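Side-chain contacts in putative branched-chain amino acid ABC transporter (Chromobacterium violaceum, PDB 4PYR), which binds glutathione and, as a member of the LppC lipoprotein family related to periplasmic binding proteins, may serve as an enzyme regulator: residues Val41-Gly45 with Asp46-Glu50; Val73-Ala76 with Pro77-Val81; Arg111-Ala114 with Arg115-Arg118; Met157-Ala161 with Asn162-Pro166. All blocks are in the same frame, centred on the assembly; numbering follows the deposited sequence.

Contact 1 of 4, residues Val41-Gly45 with Asp46-Glu50; sequences VDATG and DNVVE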
loop_
_atom_site.group_PDB
_atom_site.type_symbol
_atom_site.label_atom_id
_atom_site.label_comp_id
_atom_site.label_asym_id
_atom_site.label_seq_id
_atom_site.Cartn_x
_atom_site.Cartn_y
_atom_site.Cartn_z
ATOM N N VAL A 41 -6.092 10.078 -20.270
ATOM C CA VAL A 41 -6.709 9.202 -21.235
ATOM C C VAL A 41 -7.033 7.863 -20.567
ATOM O O VAL A 41 -6.342 7.400 -19.643
ATOM C CB VAL A 41 -5.802 9.022 -22.455
ATOM C CG1 VAL A 41 -4.582 8.249 -22.049
ATOM C CG2 VAL A 41 -6.537 8.343 -23.605
ATOM N N ASP A 42 -8.141 7.287 -20.999
ATOM C CA ASP A 42 -8.480 5.925 -20.585
ATOM C C ASP A 42 -7.758 4.899 -21.436
ATOM O O ASP A 42 -7.801 5.005 -22.637
ATOM C CB ASP A 42 -9.968 5.665 -20.752
ATOM C CG ASP A 42 -10.802 6.427 -19.758
ATOM O OD1 ASP A 42 -10.241 6.956 -18.789
ATOM O OD2 ASP A 42 -12.028 6.457 -19.942
ATOM N N ALA A 43 -7.125 3.909 -20.807
ATOM C CA ALA A 43 -6.540 2.801 -21.527
ATOM C C ALA A 43 -6.303 1.660 -20.556
ATOM O O ALA A 43 -5.961 1.871 -19.362
ATOM C CB ALA A 43 -5.191 3.222 -22.130
ATOM N N THR A 44 -6.409 0.453 -21.081
ATOM C CA THR A 44 -5.987 -0.733 -20.367
ATOM C C THR A 44 -5.828 -1.835 -21.412
ATOM O O THR A 44 -6.407 -1.757 -22.491
ATOM C CB THR A 44 -7.011 -1.149 -19.284
ATOM O OG1 THR A 44 -6.471 -2.190 -18.465
ATOM C CG2 THR A 44 -8.246 -1.635 -19.896
ATOM N N GLY A 45 -5.005 -2.825 -21.075
ATOM C CA GLY A 45 -4.754 -4.008 -21.874
ATOM C C GLY A 45 -4.489 -3.765 -23.350
ATOM O O GLY A 45 -3.493 -3.160 -23.728
ATOM N N ASP A 46 -5.443 -4.197 -24.162
ATOM C CA ASP A 46 -5.340 -4.221 -25.616
ATOM C C ASP A 46 -4.998 -2.884 -26.301
ATOM O O ASP A 46 -4.533 -2.899 -27.448
ATOM C CB ASP A 46 -6.687 -4.737 -26.188
ATOM C CG ASP A 46 -6.538 -5.804 -27.249
ATOM O OD1 ASP A 46 -5.430 -6.352 -27.482
ATOM O OD2 ASP A 46 -7.582 -6.122 -27.833
ATOM N N ASN A 47 -5.294 -1.749 -25.663
ATOM C CA ASN A 47 -4.958 -0.432 -26.240
ATOM C C ASN A 47 -3.942 0.395 -25.452
ATOM O O ASN A 47 -3.668 1.538 -25.821
ATOM C CB ASN A 47 -6.223 0.414 -26.468
ATOM C CG ASN A 47 -6.890 0.854 -25.183
ATOM O OD1 ASN A 47 -6.349 0.763 -24.066
ATOM N ND2 ASN A 47 -8.079 1.366 -25.345
ATOM N N VAL A 48 -3.414 -0.170 -24.365
ATOM C CA VAL A 48 -2.577 0.601 -23.437
ATOM C C VAL A 48 -1.316 1.058 -24.130
ATOM O O VAL A 48 -0.907 2.196 -23.967
ATOM C CB VAL A 48 -2.278 -0.167 -22.148
ATOM C CG1 VAL A 48 -1.284 -1.288 -22.390
ATOM C CG2 VAL A 48 -1.752 0.780 -21.086
ATOM N N VAL A 49 -0.726 0.204 -24.967
ATOM C CA VAL A 49 0.493 0.608 -25.665
ATOM C C VAL A 49 0.194 1.735 -26.636
ATOM O O VAL A 49 0.891 2.720 -26.670
ATOM C CB VAL A 49 1.151 -0.551 -26.449
ATOM C CG1 VAL A 49 2.214 -0.025 -27.403
ATOM C CG2 VAL A 49 1.745 -1.576 -25.498
ATOM N N GLU A 50 -0.850 1.572 -27.440
ATOM C CA GLU A 50 -1.214 2.611 -28.412
ATOM C C GLU A 50 -1.524 3.982 -27.776
ATOM O O GLU A 50 -1.140 5.025 -28.300
ATOM C CB GLU A 50 -2.426 2.135 -29.209
ATOM C CG GLU A 50 -2.722 2.934 -30.455
ATOM C CD GLU A 50 -3.769 2.244 -31.300
ATOM O OE1 GLU A 50 -4.394 1.279 -30.776
ATOM O OE2 GLU A 50 -3.967 2.640 -32.480
#
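The carboxamide oxygen OD1 of Asn47 turns back to the chain three residues before it and accepts the backbone N-H of Thr44, with 3.0 Å between Thr44 N and Asn47 OD1. The bond is bent at the hydrogen (141°), yet the donor lies in the plane of the amide. The side chain reaches this place because CG of Asn47 sits between its own backbone N and carbonyl carbon (chi1 68°), which folds the amide over the turn. There OD1 also rests against the methyl of Ala43, 3.3 Å from Ala43 CB, and close to a second acceptor, the carbonyl oxygen of Thr44. Two backbone bonds of the i to i+3 kind complete the turn: a long, weak one from Asn47 N to Thr44 O, and a firmer one of 3.1 Å from Val48 N to Gly45 O. Gly45 itself has positive phi (46°), a conformation that favours glycine. Val48 lays CG1 on the carbonyl of its partner, 3.2 Å from Gly45 O, and points CG2 towards Ala43 CB. Ser71 OG is hydrogen-bonded to Thr44 OG1 and accepts the N-H of Gly45. Such a tight, 3-10-like turn joins strand 36-42 to helix 48-57 at the start of a beta-alpha-beta crossover, the repeating element of the Rossmann-like lobes of periplasmic binding proteins.

Contact 2 of 4, residues Val73-Ala76 with Pro77-Val81; sequences VKLA and PSVTV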
loop_
_atom_site.group_PDB
_atom_site.type_symbol
_atom_site.label_atom_id
_atom_site.label_comp_id
_atom_site.label_asym_id
_atom_site.label_seq_id
_atom_site.Cartn_x
_atom_site.Cartn_y
_atom_site.Cartn_z
ATOM N N VAL A 73 2.637 -5.646 -18.214
ATOM C CA VAL A 73 3.432 -6.583 -19.014
ATOM C C VAL A 73 3.445 -6.209 -20.495
ATOM O O VAL A 73 4.495 -6.239 -21.142
ATOM C CB VAL A 73 2.909 -8.022 -18.869
ATOM C CG1 VAL A 73 3.662 -8.958 -19.802
ATOM C CG2 VAL A 73 3.060 -8.495 -17.424
ATOM N N LYS A 74 2.272 -5.881 -21.032
ATOM C CA LYS A 74 2.134 -5.480 -22.439
ATOM C C LYS A 74 2.883 -4.202 -22.771
ATOM O O LYS A 74 3.321 -4.019 -23.906
ATOM C CB LYS A 74 0.647 -5.278 -22.801
ATOM C CG LYS A 74 -0.148 -6.571 -22.833
ATOM C CD LYS A 74 -1.605 -6.339 -23.228
ATOM C CE LYS A 74 -2.310 -7.635 -23.590
ATOM N NZ LYS A 74 -1.670 -8.314 -24.734
ATOM N N LEU A 75 2.945 -3.302 -21.802
ATOM C CA LEU A 75 3.499 -1.953 -21.984
ATOM C C LEU A 75 5.022 -1.871 -21.820
ATOM O O LEU A 75 5.661 -1.096 -22.510
ATOM C CB LEU A 75 2.850 -0.976 -21.007
ATOM C CG LEU A 75 3.261 0.518 -21.085
ATOM C CD1 LEU A 75 2.957 1.021 -22.498
ATOM C CD2 LEU A 75 2.607 1.404 -20.043
ATOM N N ALA A 76 5.565 -2.631 -20.875
ATOM C CA ALA A 76 6.986 -2.479 -20.453
ATOM C C ALA A 76 8.008 -2.272 -21.616
ATOM O O ALA A 76 8.832 -1.340 -21.571
ATOM C CB ALA A 76 7.394 -3.649 -19.569
ATOM N N PRO A 77 7.905 -3.064 -22.681
ATOM C CA PRO A 77 8.939 -2.901 -23.755
ATOM C C PRO A 77 8.868 -1.551 -24.456
ATOM O O PRO A 77 9.872 -1.099 -25.013
ATOM C CB PRO A 77 8.640 -4.043 -24.769
ATOM C CG PRO A 77 7.845 -5.036 -23.974
ATOM C CD PRO A 77 7.087 -4.274 -22.918
ATOM N N SER A 78 7.693 -0.921 -24.414
ATOM C CA SER A 78 7.470 0.363 -25.096
ATOM C C SER A 78 7.732 1.591 -24.204
ATOM O O SER A 78 7.701 2.746 -24.674
ATOM C CB SER A 78 6.050 0.384 -25.711
ATOM O OG SER A 78 5.890 -0.768 -26.530
ATOM N N VAL A 79 8.038 1.337 -22.936
ATOM C CA VAL A 79 8.203 2.435 -21.959
ATOM C C VAL A 79 9.427 3.254 -22.309
ATOM O O VAL A 79 10.567 2.732 -22.421
ATOM C CB VAL A 79 8.219 1.945 -20.489
ATOM C CG1 VAL A 79 8.755 3.014 -19.535
ATOM C CG2 VAL A 79 6.793 1.563 -20.096
ATOM N N THR A 80 9.170 4.528 -22.583
ATOM C CA THR A 80 10.258 5.430 -23.001
ATOM C C THR A 80 10.358 6.724 -22.202
ATOM O O THR A 80 11.328 7.447 -22.347
ATOM C CB THR A 80 10.098 5.842 -24.455
ATOM O OG1 THR A 80 8.810 6.440 -24.607
ATOM C CG2 THR A 80 10.261 4.637 -25.380
ATOM N N VAL A 81 9.351 7.017 -21.389
ATOM C CA VAL A 81 9.448 8.073 -20.396
ATOM C C VAL A 81 9.205 7.451 -19.005
ATOM O O VAL A 81 8.641 6.352 -18.903
ATOM C CB VAL A 81 8.447 9.220 -20.645
ATOM C CG1 VAL A 81 8.630 9.806 -22.007
ATOM C CG2 VAL A 81 6.991 8.796 -20.387
#
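Helix 69-75 passes into a 3-10 turn in which Leu75 and Ala76 offer their carbonyls to the N-H groups three residues on, with 2.8 Å from Ser78 N to Leu75 O and 3.1 Å from Val79 N to Ala76 O. Pro77 has no N-H to give to the last helical turn, and its ring occupies that position instead, with CD 3.7 Å from Val73 O. The same CD presses on the preceding methyl, 3.4 Å from Ala76 CB, a tight fit set by the Ala-Pro linkage. Across the turn two aliphatic side chains four residues apart meet at about a right angle: Leu75 CG lies 3.8 Å from Val79 CG2. Leu75 holds CG opposite its backbone N (chi1 -177°), whereas the branch of Val79 that does the touching stands beside that residue's N and also packs against Leu75 O. Helix 48-57 backs this pair through Tyr52, whose hydroxyl further binds Thr80 N. Asn96 ND2 ties the carbonyls of Ala76 and Val79 together, giving Ala76 O a second donor. A 3-10 turn containing Pro77 thus carries the chain out of helix 69-75 towards strand 83-85, in the crossover between the adjacent parallel strands 62-64 and 83-85 of a Rossmann-like lobe.

Contact 3 of 4, residues Arg111-Ala114 with Arg115-Arg118; sequences RQLA and RLMR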
loop_
_atom_site.group_PDB
_atom_site.type_symbol
_atom_site.label_atom_id
_atom_site.label_comp_id
_atom_site.label_asym_id
_atom_site.label_seq_id
_atom_site.Cartn_x
_atom_site.Cartn_y
_atom_site.Cartn_z
ATOM N N ARG A 111 5.988 -6.964 6.619
ATOM C CA ARG A 111 7.398 -6.896 6.935
ATOM C C ARG A 111 7.661 -5.779 7.946
ATOM O O ARG A 111 8.391 -5.944 8.929
ATOM C CB ARG A 111 8.178 -6.646 5.655
ATOM C CG ARG A 111 8.300 -7.865 4.782
ATOM C CD ARG A 111 9.383 -7.599 3.737
ATOM N NE ARG A 111 8.792 -6.908 2.601
ATOM C CZ ARG A 111 8.082 -7.523 1.653
ATOM N NH1 ARG A 111 7.898 -8.849 1.676
ATOM N NH2 ARG A 111 7.568 -6.814 0.666
ATOM N N GLN A 112 7.099 -4.607 7.694
ATOM C CA GLN A 112 7.222 -3.547 8.633
ATOM C C GLN A 112 6.698 -3.839 10.008
ATOM O O GLN A 112 7.341 -3.478 10.988
ATOM C CB GLN A 112 6.547 -2.341 8.091
ATOM C CG GLN A 112 7.396 -1.727 6.991
ATOM C CD GLN A 112 6.700 -0.502 6.515
ATOM O OE1 GLN A 112 6.525 0.456 7.298
ATOM N NE2 GLN A 112 6.199 -0.543 5.267
ATOM N N LEU A 113 5.559 -4.524 10.078
ATOM C CA LEU A 113 5.024 -4.844 11.375
ATOM C C LEU A 113 6.002 -5.702 12.201
ATOM O O LEU A 113 6.167 -5.486 13.392
ATOM C CB LEU A 113 3.692 -5.563 11.236
ATOM C CG LEU A 113 2.913 -5.659 12.536
ATOM C CD1 LEU A 113 2.434 -4.285 12.962
ATOM C CD2 LEU A 113 1.775 -6.643 12.311
ATOM N N ALA A 114 6.670 -6.647 11.547
ATOM C CA ALA A 114 7.674 -7.413 12.231
ATOM C C ALA A 114 8.776 -6.509 12.737
ATOM O O ALA A 114 9.226 -6.677 13.851
ATOM C CB ALA A 114 8.243 -8.483 11.319
ATOM N N ARG A 115 9.253 -5.580 11.896
ATOM C CA ARG A 115 10.251 -4.629 12.336
ATOM C C ARG A 115 9.800 -3.729 13.497
ATOM O O ARG A 115 10.581 -3.494 14.427
ATOM C CB ARG A 115 10.754 -3.820 11.123
ATOM C CG ARG A 115 11.460 -4.708 10.094
ATOM C CD ARG A 115 12.286 -3.903 9.113
ATOM N NE ARG A 115 11.459 -3.194 8.146
ATOM C CZ ARG A 115 11.092 -3.688 6.956
ATOM N NH1 ARG A 115 11.454 -4.908 6.567
ATOM N NH2 ARG A 115 10.336 -2.954 6.150
ATOM N N LEU A 116 8.539 -3.285 13.463
ATOM C CA LEU A 116 7.957 -2.467 14.549
ATOM C C LEU A 116 7.978 -3.233 15.854
ATOM O O LEU A 116 8.329 -2.709 16.930
ATOM C CB LEU A 116 6.500 -2.033 14.261
ATOM C CG LEU A 116 5.715 -1.349 15.410
ATOM C CD1 LEU A 116 6.346 -0.039 15.837
ATOM C CD2 LEU A 116 4.274 -1.129 14.984
HETATM N N MSE A 117 7.579 -4.496 15.764
HETATM C CA MSE A 117 7.529 -5.276 16.963
HETATM C C MSE A 117 8.866 -5.567 17.552
HETATM O O MSE A 117 9.022 -5.614 18.781
HETATM C CB MSE A 117 6.728 -6.502 16.640
HETATM C CG MSE A 117 5.221 -6.212 16.601
HETATM SE SE MSE A 117 4.138 -7.719 15.999
HETATM C CE MSE A 117 3.961 -8.535 17.787
ATOM N N ARG A 118 9.875 -5.768 16.702
ATOM C CA ARG A 118 11.238 -5.848 17.180
ATOM C C ARG A 118 11.685 -4.575 17.881
ATOM O O ARG A 118 12.244 -4.612 18.973
ATOM C CB ARG A 118 12.160 -6.142 16.004
ATOM C CG ARG A 118 12.081 -7.574 15.567
ATOM C CD ARG A 118 12.630 -8.457 16.663
ATOM N NE ARG A 118 14.087 -8.571 16.627
ATOM C CZ ARG A 118 14.751 -9.500 17.305
ATOM N NH1 ARG A 118 14.057 -10.372 18.031
ATOM N NH2 ARG A 118 16.064 -9.577 17.241
#
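Arg115 folds its guanidinium back along the preceding turn of the helix, where NH2 comes to 3.3 Å from Gln112 CG. One face of the group overlies polar backbone, with Arg111 O and Gln112 N each about 3.9 Å from its plane and displaced towards the rim. A bend at chi3 (-74°) brings the flat end round to this position. The Gln112 amide is turned almost parallel to it, their planes only 5° apart, but the contact is made by the aliphatic part of the glutamine; its OE1 is engaged by Leu294 N. NH1 of Arg115 forms a salt bridge with Glu145. Beneath this polar flank run regular i to i+4 bonds, such as Leu116 N to Gln112 O at 2.8 Å. On the apolar flank Leu113 spreads between two partners, placing CD1 4.2 Å from Leu116 CD2 and CG 4.2 Å from the selenium of Met117, a selenomethionine. Helix 106-119 lies against the mixed sheet and beside helix 133-150: Ala114 and Met117 pack on Phe142 of that helix, Leu113, Leu116 and Met117 settle on Tyr200 in strand 199-201, and Gln112 and Leu116 touch Ile220 in strand 218-220.

Contact 4 of 4, residues Met157-Ala161 with Asn162-Pro166; sequences MAFDA and NDMAP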
loop_
_atom_site.group_PDB
_atom_site.type_symbol
_atom_site.label_atom_id
_atom_site.label_comp_id
_atom_site.label_asym_id
_atom_site.label_seq_id
_atom_site.Cartn_x
_atom_site.Cartn_y
_atom_site.Cartn_z
HETATM N N MSE A 157 0.437 -19.589 14.721
HETATM C CA MSE A 157 -0.724 -20.435 14.915
HETATM C C MSE A 157 -1.773 -20.086 13.901
HETATM O O MSE A 157 -2.232 -18.924 13.893
HETATM C CB MSE A 157 -1.281 -20.216 16.317
HETATM C CG MSE A 157 -0.241 -20.555 17.378
HETATM SE SE MSE A 157 -1.143 -20.916 19.091
HETATM C CE MSE A 157 -2.412 -22.281 18.451
ATOM N N ALA A 158 -2.385 -21.110 13.315
ATOM C CA ALA A 158 -3.578 -20.953 12.485
ATOM C C ALA A 158 -4.774 -20.627 13.389
ATOM O O ALA A 158 -5.001 -21.310 14.364
ATOM C CB ALA A 158 -3.859 -22.255 11.744
ATOM N N PHE A 159 -5.470 -19.536 13.081
ATOM C CA PHE A 159 -6.703 -19.208 13.818
ATOM C C PHE A 159 -7.763 -20.279 13.624
ATOM O O PHE A 159 -7.997 -20.701 12.502
ATOM C CB PHE A 159 -7.235 -17.862 13.357
ATOM C CG PHE A 159 -8.431 -17.401 14.174
ATOM C CD1 PHE A 159 -8.242 -16.953 15.452
ATOM C CD2 PHE A 159 -9.693 -17.411 13.646
ATOM C CE1 PHE A 159 -9.312 -16.530 16.232
ATOM C CE2 PHE A 159 -10.767 -17.002 14.421
ATOM C CZ PHE A 159 -10.570 -16.550 15.707
ATOM N N ASP A 160 -8.428 -20.673 14.736
ATOM C CA ASP A 160 -9.459 -21.676 14.752
ATOM C C ASP A 160 -10.651 -21.055 15.481
ATOM O O ASP A 160 -10.629 -20.934 16.687
ATOM C CB ASP A 160 -8.963 -22.933 15.488
ATOM C CG ASP A 160 -9.878 -24.114 15.297
ATOM O OD1 ASP A 160 -11.106 -23.908 15.188
ATOM O OD2 ASP A 160 -9.352 -25.239 15.273
ATOM N N ALA A 161 -11.612 -20.570 14.708
ATOM C CA ALA A 161 -12.870 -19.999 15.253
ATOM C C ALA A 161 -13.701 -20.936 16.155
ATOM O O ALA A 161 -14.390 -20.455 17.072
ATOM C CB ALA A 161 -13.717 -19.501 14.085
ATOM N N ASN A 162 -13.689 -22.268 15.939
ATOM C CA ASN A 162 -14.499 -23.216 16.670
ATOM C C ASN A 162 -13.795 -23.850 17.880
ATOM O O ASN A 162 -14.382 -24.618 18.639
ATOM C CB ASN A 162 -14.965 -24.310 15.707
ATOM C CG ASN A 162 -15.682 -23.729 14.504
ATOM O OD1 ASN A 162 -16.621 -22.944 14.660
ATOM N ND2 ASN A 162 -15.217 -24.062 13.303
ATOM N N ASP A 163 -12.537 -23.441 18.068
ATOM C CA ASP A 163 -11.812 -23.901 19.243
ATOM C C ASP A 163 -10.639 -22.977 19.553
ATOM O O ASP A 163 -9.469 -23.170 19.119
ATOM C CB ASP A 163 -11.365 -25.355 19.076
ATOM C CG ASP A 163 -10.568 -25.848 20.245
ATOM O OD1 ASP A 163 -10.949 -25.544 21.402
ATOM O OD2 ASP A 163 -9.576 -26.564 20.006
HETATM N N MSE A 164 -10.958 -21.911 20.281
HETATM C CA MSE A 164 -10.035 -20.813 20.451
HETATM C C MSE A 164 -9.188 -21.102 21.695
HETATM O O MSE A 164 -8.156 -20.447 21.890
HETATM C CB MSE A 164 -10.826 -19.476 20.388
HETATM C CG MSE A 164 -10.694 -18.670 19.044
HETATM SE SE MSE A 164 -11.443 -16.936 19.431
HETATM C CE MSE A 164 -10.142 -16.565 20.848
ATOM N N ALA A 165 -9.526 -22.111 22.488
ATOM C CA ALA A 165 -8.783 -22.371 23.720
ATOM C C ALA A 165 -7.263 -22.595 23.536
ATOM O O ALA A 165 -6.473 -21.993 24.246
ATOM C CB ALA A 165 -9.417 -23.503 24.500
ATOM N N PRO A 166 -6.859 -23.468 22.602
ATOM C CA PRO A 166 -5.421 -23.681 22.379
ATOM C C PRO A 166 -4.692 -22.395 22.035
ATOM O O PRO A 166 -3.649 -22.121 22.612
ATOM C CB PRO A 166 -5.393 -24.686 21.223
ATOM C CG PRO A 166 -6.673 -25.432 21.371
ATOM C CD PRO A 166 -7.661 -24.341 21.738
#
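Phe159 and Met164, a selenomethionine, form a Met-aromatic contact inside the loop that leads from strand 155-158, at the edge of the mixed sheet, to helix 165-172. The selenium approaches the ring obliquely: Met164 SE is 4.9 Å from the centroid of the Phe159 ring, on a line 69° off its normal. It touches the outer end of the ring, 3.8 Å from Phe159 CZ, while Met164 CG lies equally close to Phe159 CE1. Phe159 extends CG opposite its backbone N (chi1 -174°), which carries the ring forward to the selenoether end of Met164. Leu189 and Ala192 of helix 183-192 pack against Met164.

Asp160 governs the polar side of the bend. Its carboxylate OD1 accepts Asn162 N at 3.2 Å in an Asx turn; Asn162 N lies nearly on the extension of the CG-OD1 bond, but the hydrogen bond is bent, 135° at the hydrogen. A weak backbone bond runs from Asp163 N to Asp160 O. The carboxylates of the two residues, with Asp160 OD2 4.9 Å from Asp163 OD2, probably disfavour each other somewhat. The same carbonyl of Asp160 also meets the Met164 side chain, with Asp160 O only 3.3 Å from Met164 CG.

From the N terminus, contact 1 closes the short turn between strand 36-42 and helix 48-57, and contact 2 the turn where helix 69-75 gives way to the loop before strand 83-85. The two lie side by side in the lobe built on the five-stranded parallel sheet and touch through helix 48-57, with Val49 CG2 3.3 Å from Lys74 O. Contact 3 closes no loop, being a turn within helix 106-119, which packs on the mixed sheet. Contact 4, about 24 Å from it between centres, bends the chain from edge strand 155-158 into helix 165-172. All four follow in series; none nests within or crosses another.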